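Side-chain contact in tryptophan--tRNA ligase (Aeropyrum pernix, PDB 3A04), which catalyses the ATP-dependent attachment of L-tryptophan to its cognate tRNA, releasing AMP and diphosphate: residues A[187-192]-A[219-224]. Numbering follows the deposited sequence.
Sequences MASLTQ and DPHLRL
The backbone carbonyl O of Ser-189 receives the single hydrogen bond between segments 187-192 and 219-224, from NE2 of His-221 at 3.0 Å. The N-H points almost straight at the oxygen (163°), which lies close to the plane of the imidazole, at its edge; the donor itself is tilted modestly from the carbonyl plane. A side chain from one helix thus donates to a main-chain carbonyl of the other, and the ring spans much of the gap where the steeply inclined axes of the two segments approach to 10.4 Å. With CG anti to the backbone N (chi1 -177°), the imidazole is carried out from helix 219-231 to helix 183-197.

The turn of the ring is also set by Gln-192, whose amide lies flat on one face, the two planes only 4° apart and NE2 above the ring centre. The methylene CB of Gln-192 adds a contact with CE1 of His-221 at 3.5 Å. The amide is fixed in turn from outside, since its NE2 is hydrogen-bonded to the hydroxyl of Tyr-178 on helix 171-178. OG of Ser-189 comes to 3.6 Å from CD2 of His-221, and the same Ser-189 OG touches the methyl CD2 of Leu-224 at 3.8 Å. A leucine in place of His-221 would probably leave the Ser-189 carbonyl without this donor and the Gln-192 amide without its flat partner.

Beyond the pair, Leu-224 also rests on Ile-177 of helix 171-178, while Leu-190 of helix 183-197 packs on Met-187 of the second subunit. A buried histidine, bonded at its edge and stacked by an amide, thus ties a helix at the dimer interface to the helix that follows strand 210-215 in the Rossmann-like catalytic domain of a class I aminoacyl-tRNA synthetase.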
loop_
_atom_site.group_PDB
_atom_site.type_symbol
_atom_site.label_atom_id
_atom_site.label_comp_id
_atom_site.label_asym_id
_atom_site.label_seq_id
_atom_site.Cartn_x
_atom_site.Cartn_y
_atom_site.Cartn_z
ATOM N N MET A 187 3.870 -1.735 5.882
ATOM C CA MET A 187 2.534 -1.432 5.337
ATOM C C MET A 187 1.570 -1.036 6.469
ATOM O O MET A 187 0.758 -0.078 6.346
ATOM C CB MET A 187 2.040 -2.624 4.540
ATOM C CG MET A 187 0.629 -2.446 3.967
ATOM S SD MET A 187 0.710 -1.375 2.467
ATOM C CE MET A 187 1.934 -2.208 1.631
ATOM N N ALA A 188 1.576 -1.792 7.564
ATOM C CA ALA A 188 0.620 -1.455 8.638
ATOM C C ALA A 188 0.798 -0.063 9.216
ATOM O O ALA A 188 -0.173 0.604 9.607
ATOM C CB ALA A 188 0.723 -2.499 9.759
ATOM N N SER A 189 2.057 0.358 9.358
ATOM C CA SER A 189 2.324 1.662 9.894
ATOM C C SER A 189 1.781 2.791 8.974
ATOM O O SER A 189 1.128 3.725 9.425
ATOM C CB SER A 189 3.824 1.780 10.112
ATOM O OG SER A 189 4.055 3.092 10.538
ATOM N N LEU A 190 2.044 2.701 7.684
ATOM C CA LEU A 190 1.469 3.694 6.737
ATOM C C LEU A 190 -0.060 3.633 6.726
ATOM O O LEU A 190 -0.721 4.653 6.569
ATOM C CB LEU A 190 1.959 3.478 5.295
ATOM C CG LEU A 190 3.487 3.447 5.048
ATOM C CD1 LEU A 190 3.838 3.025 3.616
ATOM C CD2 LEU A 190 4.100 4.787 5.305
ATOM N N THR A 191 -0.616 2.434 6.828
ATOM C CA THR A 191 -2.096 2.277 6.693
ATOM C C THR A 191 -2.725 2.892 7.950
ATOM O O THR A 191 -3.764 3.519 7.920
ATOM C CB THR A 191 -2.443 0.734 6.548
ATOM O OG1 THR A 191 -1.840 0.239 5.338
ATOM C CG2 THR A 191 -3.921 0.485 6.418
ATOM N N GLN A 192 -2.082 2.686 9.109
ATOM C CA GLN A 192 -2.634 3.276 10.296
ATOM C C GLN A 192 -2.596 4.768 10.214
ATOM O O GLN A 192 -3.471 5.422 10.767
ATOM C CB GLN A 192 -1.828 2.720 11.508
ATOM C CG GLN A 192 -2.552 2.551 12.721
ATOM C CD GLN A 192 -1.606 2.359 13.953
ATOM O OE1 GLN A 192 -1.947 2.769 15.101
ATOM N NE2 GLN A 192 -0.420 1.769 13.704
ATOM N N ASP A 219 1.746 6.944 21.481
ATOM C CA ASP A 219 2.054 8.253 20.927
ATOM C C ASP A 219 3.114 8.267 19.827
ATOM O O ASP A 219 3.027 9.105 18.924
ATOM C CB ASP A 219 2.380 9.286 22.035
ATOM C CG ASP A 219 2.226 10.696 21.546
ATOM O OD1 ASP A 219 1.079 11.107 21.133
ATOM O OD2 ASP A 219 3.261 11.376 21.531
ATOM N N PRO A 220 4.135 7.378 19.892
ATOM C CA PRO A 220 5.157 7.425 18.807
ATOM C C PRO A 220 4.559 7.300 17.404
ATOM O O PRO A 220 4.981 8.069 16.485
ATOM C CB PRO A 220 6.063 6.260 19.092
ATOM C CG PRO A 220 6.004 6.164 20.684
ATOM C CD PRO A 220 4.508 6.414 20.945
ATOM N N HIS A 221 3.593 6.393 17.240
ATOM C CA HIS A 221 2.941 6.305 15.903
ATOM C C HIS A 221 2.122 7.549 15.554
ATOM O O HIS A 221 2.061 8.020 14.379
ATOM C CB HIS A 221 2.064 5.025 15.710
ATOM C CG HIS A 221 1.490 4.965 14.332
ATOM N ND1 HIS A 221 0.281 5.537 13.998
ATOM C CD2 HIS A 221 2.038 4.535 13.172
ATOM C CE1 HIS A 221 0.094 5.431 12.689
ATOM N NE2 HIS A 221 1.145 4.813 12.173
ATOM N N LEU A 222 1.431 8.088 16.543
ATOM C CA LEU A 222 0.692 9.331 16.330
ATOM C C LEU A 222 1.600 10.530 15.921
ATOM O O LEU A 222 1.220 11.380 15.161
ATOM C CB LEU A 222 0.024 9.679 17.631
ATOM C CG LEU A 222 -1.137 10.623 17.612
ATOM C CD1 LEU A 222 -2.116 10.210 16.502
ATOM C CD2 LEU A 222 -1.839 10.435 18.985
ATOM N N ARG A 223 2.828 10.563 16.428
ATOM C CA ARG A 223 3.718 11.642 16.104
ATOM C C ARG A 223 4.211 11.430 14.677
ATOM O O ARG A 223 4.430 12.395 13.937
ATOM C CB ARG A 223 4.891 11.637 17.148
ATOM C CG ARG A 223 4.434 12.188 18.515
ATOM C CD ARG A 223 5.669 12.585 19.415
ATOM N NE ARG A 223 6.739 11.581 19.390
ATOM C CZ ARG A 223 6.871 10.600 20.288
ATOM N NH1 ARG A 223 5.987 10.473 21.252
ATOM N NH2 ARG A 223 7.874 9.740 20.237
ATOM N N LEU A 224 4.442 10.178 14.292
ATOM C CA LEU A 224 4.859 9.931 12.911
ATOM C C LEU A 224 3.691 10.360 11.957
ATOM O O LEU A 224 3.929 10.968 10.924
ATOM C CB LEU A 224 5.239 8.469 12.662
ATOM C CG LEU A 224 5.484 8.053 11.197
ATOM C CD1 LEU A 224 6.744 8.797 10.630
ATOM C CD2 LEU A 224 5.642 6.499 11.023
#